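Local coordinates for protein N-acetyl-beta-D glucosaminidase (Rhizomucor miehei CAU432, PDB 4ZM6) that probably hydrolyses terminal beta-N-acetylglucosamine residues through its family 3 glycosidase region and acetylates glucosamine with acetyl-CoA through a GCN5-related acetyltransferase region, at residues A[721-729]-A[755-766]. Residues are numbered along the deposited sequence; the frame is centred on the assembly and turned at random.
Sequences TWELYAFQQ and RQDDENGRVIAS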
loop_
_atom_site.group_PDB
_atom_site.type_symbol
_atom_site.label_atom_id
_atom_site.label_comp_id
_atom_site.label_asym_id
_atom_site.label_seq_id
_atom_site.Cartn_x
_atom_site.Cartn_y
_atom_site.Cartn_z
ATOM N N THR A 721 0.821 39.375 20.092
ATOM C CA THR A 721 0.449 37.954 20.091
ATOM C C THR A 721 1.269 37.137 21.105
ATOM O O THR A 721 0.716 36.324 21.854
ATOM C CB THR A 721 0.594 37.322 18.686
ATOM O OG1 THR A 721 -0.133 38.094 17.718
ATOM C CG2 THR A 721 0.065 35.892 18.684
ATOM N N TRP A 722 2.578 37.372 21.141
ATOM C CA TRP A 722 3.463 36.653 22.060
ATOM C C TRP A 722 2.976 36.669 23.511
ATOM O O TRP A 722 3.156 35.698 24.237
ATOM C CB TRP A 722 4.894 37.198 21.988
ATOM C CG TRP A 722 5.069 38.589 22.527
ATOM C CD1 TRP A 722 4.919 39.763 21.841
ATOM C CD2 TRP A 722 5.450 38.951 23.858
ATOM N NE1 TRP A 722 5.176 40.831 22.663
ATOM C CE2 TRP A 722 5.505 40.363 23.908
ATOM C CE3 TRP A 722 5.748 38.221 25.015
ATOM C CZ2 TRP A 722 5.844 41.060 25.071
ATOM C CZ3 TRP A 722 6.086 38.916 26.171
ATOM C CH2 TRP A 722 6.130 40.321 26.190
ATOM N N GLU A 723 2.357 37.766 23.929
ATOM C CA GLU A 723 1.854 37.890 25.292
ATOM C C GLU A 723 0.708 36.922 25.554
ATOM O O GLU A 723 0.559 36.423 26.661
ATOM C CB GLU A 723 1.375 39.316 25.562
ATOM C CG GLU A 723 2.435 40.386 25.347
ATOM C CD GLU A 723 1.930 41.760 25.710
ATOM O OE1 GLU A 723 1.580 41.955 26.891
ATOM O OE2 GLU A 723 1.868 42.632 24.820
ATOM N N LEU A 724 -0.109 36.681 24.532
ATOM C CA LEU A 724 -1.207 35.721 24.619
ATOM C C LEU A 724 -0.668 34.292 24.603
ATOM O O LEU A 724 -1.145 33.440 25.350
ATOM C CB LEU A 724 -2.193 35.933 23.468
ATOM C CG LEU A 724 -3.435 35.042 23.420
ATOM C CD1 LEU A 724 -4.148 34.984 24.761
ATOM C CD2 LEU A 724 -4.383 35.529 22.332
ATOM N N TYR A 725 0.326 34.029 23.753
ATOM C CA TYR A 725 0.967 32.715 23.717
ATOM C C TYR A 725 1.713 32.433 25.031
ATOM O O TYR A 725 1.587 31.349 25.601
ATOM C CB TYR A 725 1.912 32.583 22.515
ATOM C CG TYR A 725 1.249 32.600 21.138
ATOM C CD1 TYR A 725 -0.140 32.584 20.987
ATOM C CD2 TYR A 725 2.030 32.594 19.979
ATOM C CE1 TYR A 725 -0.721 32.582 19.727
ATOM C CE2 TYR A 725 1.454 32.598 18.719
ATOM C CZ TYR A 725 0.079 32.591 18.598
ATOM O OH TYR A 725 -0.495 32.600 17.346
ATOM N N ALA A 726 2.469 33.410 25.520
ATOM C CA ALA A 726 3.148 33.285 26.813
ATOM C C ALA A 726 2.165 32.923 27.922
ATOM O O ALA A 726 2.458 32.081 28.773
ATOM C CB ALA A 726 3.865 34.579 27.159
ATOM N N PHE A 727 1.003 33.567 27.903
ATOM C CA PHE A 727 -0.057 33.293 28.863
ATOM C C PHE A 727 -0.516 31.843 28.766
ATOM O O PHE A 727 -0.483 31.112 29.753
ATOM C CB PHE A 727 -1.230 34.230 28.616
ATOM C CG PHE A 727 -2.407 33.979 29.505
ATOM C CD1 PHE A 727 -2.438 34.487 30.790
ATOM C CD2 PHE A 727 -3.498 33.255 29.045
ATOM C CE1 PHE A 727 -3.530 34.269 31.608
ATOM C CE2 PHE A 727 -4.598 33.035 29.857
ATOM C CZ PHE A 727 -4.614 33.541 31.143
ATOM N N GLN A 728 -0.921 31.430 27.570
ATOM C CA GLN A 728 -1.387 30.056 27.338
ATOM C C GLN A 728 -0.321 29.010 27.701
ATOM O O GLN A 728 -0.637 27.975 28.288
ATOM C CB GLN A 728 -1.828 29.873 25.879
ATOM C CG GLN A 728 -3.064 30.670 25.491
ATOM C CD GLN A 728 -4.307 30.200 26.210
ATOM O OE1 GLN A 728 -4.655 29.028 26.153
ATOM N NE2 GLN A 728 -4.988 31.117 26.888
ATOM N N GLN A 729 0.934 29.287 27.368
ATOM C CA GLN A 729 2.019 28.365 27.689
ATOM C C GLN A 729 2.169 28.151 29.192
ATOM O O GLN A 729 2.387 27.028 29.630
ATOM C CB GLN A 729 3.342 28.859 27.107
ATOM C CG GLN A 729 4.555 28.047 27.523
ATOM C CD GLN A 729 5.843 28.632 26.976
ATOM O OE1 GLN A 729 6.244 29.741 27.346
ATOM N NE2 GLN A 729 6.503 27.891 26.093
ATOM N N ARG A 755 -6.435 42.596 30.947
ATOM C CA ARG A 755 -5.144 43.167 31.357
ATOM C C ARG A 755 -5.286 43.965 32.645
ATOM O O ARG A 755 -6.369 44.458 32.965
ATOM C CB ARG A 755 -4.579 44.083 30.273
ATOM C CG ARG A 755 -4.135 43.371 29.012
ATOM C CD ARG A 755 -3.588 44.354 27.988
ATOM N NE ARG A 755 -2.330 43.882 27.400
ATOM C CZ ARG A 755 -2.171 43.440 26.152
ATOM N NH1 ARG A 755 -0.969 43.045 25.759
ATOM N NH2 ARG A 755 -3.186 43.396 25.289
ATOM N N GLN A 756 -4.185 44.099 33.377
ATOM C CA GLN A 756 -4.188 44.875 34.608
ATOM C C GLN A 756 -4.145 46.353 34.267
ATOM O O GLN A 756 -3.325 46.779 33.454
ATOM C CB GLN A 756 -2.988 44.509 35.489
ATOM C CG GLN A 756 -3.003 45.159 36.869
ATOM C CD GLN A 756 -4.281 44.879 37.639
ATOM O OE1 GLN A 756 -4.981 45.795 38.079
ATOM N NE2 GLN A 756 -4.602 43.604 37.785
ATOM N N ASP A 757 -5.039 47.126 34.881
ATOM C CA ASP A 757 -5.064 48.593 34.758
ATOM C C ASP A 757 -5.563 49.090 33.403
ATOM O O ASP A 757 -6.615 49.727 33.324
ATOM C CB ASP A 757 -3.686 49.214 35.058
ATOM C CG ASP A 757 -3.129 48.788 36.398
ATOM O OD1 ASP A 757 -3.912 48.674 37.366
ATOM O OD2 ASP A 757 -1.902 48.566 36.478
ATOM N N ASP A 758 -4.803 48.816 32.345
ATOM C CA ASP A 758 -5.099 49.375 31.031
ATOM C C ASP A 758 -4.584 48.500 29.875
ATOM O O ASP A 758 -4.081 47.393 30.091
ATOM C CB ASP A 758 -4.528 50.799 30.947
ATOM C CG ASP A 758 -3.017 50.842 31.110
ATOM O OD1 ASP A 758 -2.325 49.890 30.684
ATOM O OD2 ASP A 758 -2.518 51.850 31.658
ATOM N N GLU A 759 -4.709 49.017 28.654
ATOM C CA GLU A 759 -4.312 48.307 27.437
ATOM C C GLU A 759 -2.841 47.892 27.356
ATOM O O GLU A 759 -2.475 47.145 26.449
ATOM C CB GLU A 759 -4.653 49.153 26.207
ATOM C CG GLU A 759 -3.797 50.407 26.042
ATOM C CD GLU A 759 -4.260 51.293 24.902
ATOM O OE1 GLU A 759 -5.265 50.958 24.252
ATOM O OE2 GLU A 759 -3.611 52.324 24.651
ATOM N N ASN A 760 -1.999 48.379 28.266
ATOM C CA ASN A 760 -0.586 47.976 28.301
ATOM C C ASN A 760 -0.218 47.022 29.435
ATOM O O ASN A 760 0.912 46.542 29.489
ATOM C CB ASN A 760 0.309 49.211 28.382
ATOM C CG ASN A 760 0.259 50.041 27.122
ATOM O OD1 ASN A 760 -0.042 51.231 27.163
ATOM N ND2 ASN A 760 0.545 49.414 25.988
ATOM N N GLY A 761 -1.156 46.751 30.338
ATOM C CA GLY A 761 -0.892 45.863 31.466
ATOM C C GLY A 761 -0.628 44.438 31.024
ATOM O O GLY A 761 -0.957 44.057 29.894
ATOM N N ARG A 762 -0.030 43.650 31.914
ATOM C CA ARG A 762 0.254 42.249 31.620
ATOM C C ARG A 762 -1.071 41.506 31.446
ATOM O O ARG A 762 -2.084 41.883 32.042
ATOM C CB ARG A 762 1.112 41.610 32.727
ATOM C CG ARG A 762 0.351 41.283 34.003
ATOM C CD ARG A 762 1.262 41.063 35.204
ATOM N NE ARG A 762 0.484 40.960 36.444
ATOM C CZ ARG A 762 0.058 41.992 37.181
ATOM N NH1 ARG A 762 0.329 43.252 36.835
ATOM N NH2 ARG A 762 -0.651 41.762 38.283
ATOM N N VAL A 763 -1.058 40.469 30.614
ATOM C CA VAL A 763 -2.249 39.656 30.376
ATOM C C VAL A 763 -2.502 38.757 31.586
ATOM O O VAL A 763 -1.611 38.032 32.030
ATOM C CB VAL A 763 -2.098 38.787 29.111
ATOM C CG1 VAL A 763 -3.310 37.875 28.936
ATOM C CG2 VAL A 763 -1.903 39.667 27.881
ATOM N N ILE A 764 -3.716 38.818 32.117
ATOM C CA ILE A 764 -4.088 38.052 33.314
ATOM C C ILE A 764 -5.232 37.063 33.077
ATOM O O ILE A 764 -5.539 36.253 33.946
ATOM C CB ILE A 764 -4.449 38.985 34.497
ATOM C CG1 ILE A 764 -5.659 39.868 34.166
ATOM C CG2 ILE A 764 -3.241 39.831 34.888
ATOM C CD1 ILE A 764 -5.919 40.959 35.184
ATOM N N ALA A 765 -5.860 37.132 31.910
ATOM C CA ALA A 765 -6.925 36.214 31.550
ATOM C C ALA A 765 -7.122 36.296 30.046
ATOM O O ALA A 765 -6.576 37.197 29.396
ATOM C CB ALA A 765 -8.213 36.568 32.278
ATOM N N SER A 766 -7.888 35.362 29.488
ATOM C CA SER A 766 -8.181 35.389 28.061
ATOM C C SER A 766 -9.336 34.475 27.711
ATOM O O SER A 766 -9.664 33.576 28.474
ATOM C CB SER A 766 -6.948 34.972 27.250
ATOM O OG SER A 766 -6.954 33.582 26.996
HETATM O O HOH W 1 -7.497 30.843 28.542
#
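Phe-727 of helix 721-729 lies along the start of strand 763-766, the strand atoms meeting its ring obliquely. CG is anti to the backbone N (chi1 177°), which carries the ring out toward the strand, where its rim atoms follow consecutive residues: CD1 lies near Val-763 CG1, CE1 is 3.6 Å from the carbonyl carbon of Ile-764, CZ is 3.6 Å from Ala-765 CA, and CE2 comes near Ser-766 OG. Val-763 divides its branches: CG1 goes to the phenyl ring and CG2 to Glu-723 CB, one helical turn earlier. Beyond CG, Glu-723 is extended and brings both carboxylate oxygens to a single nitrogen, with OE1 in a salt bridge 3.0 Å from Arg-755 NH1; carboxylate and guanidinium planes are 67° apart, so the two groups do not lie flat together. Arg-755 bends at chi3, and its NE donates to Gly-761 O (2.9 Å) almost in the guanidinium plane. Val-763 CG2 and Glu-759 O lie over opposite faces of the group. Through NE it holds the hairpin loop and through NH1 the helix. At the other end, Leu-724 CD1 packs 3.7 Å from Ser-766 CB. Gln-728, bent at chi2, donates from NE2 to a water that bonds weakly to Ser-766 O, while Ser-766 OG is hydrogen-bonded to Tyr-739. Within the C-terminal N-acetyltransferase-like region, away from the acetyl-CoA pocket, the helix crosses strand 763-766 at 76°. That strand pairs antiparallel with strand 751-756, with a classic bulge where Ile-764 and Ala-765 both face Ala-754, and helix 736-745 packs beside Leu-724 and Gln-728.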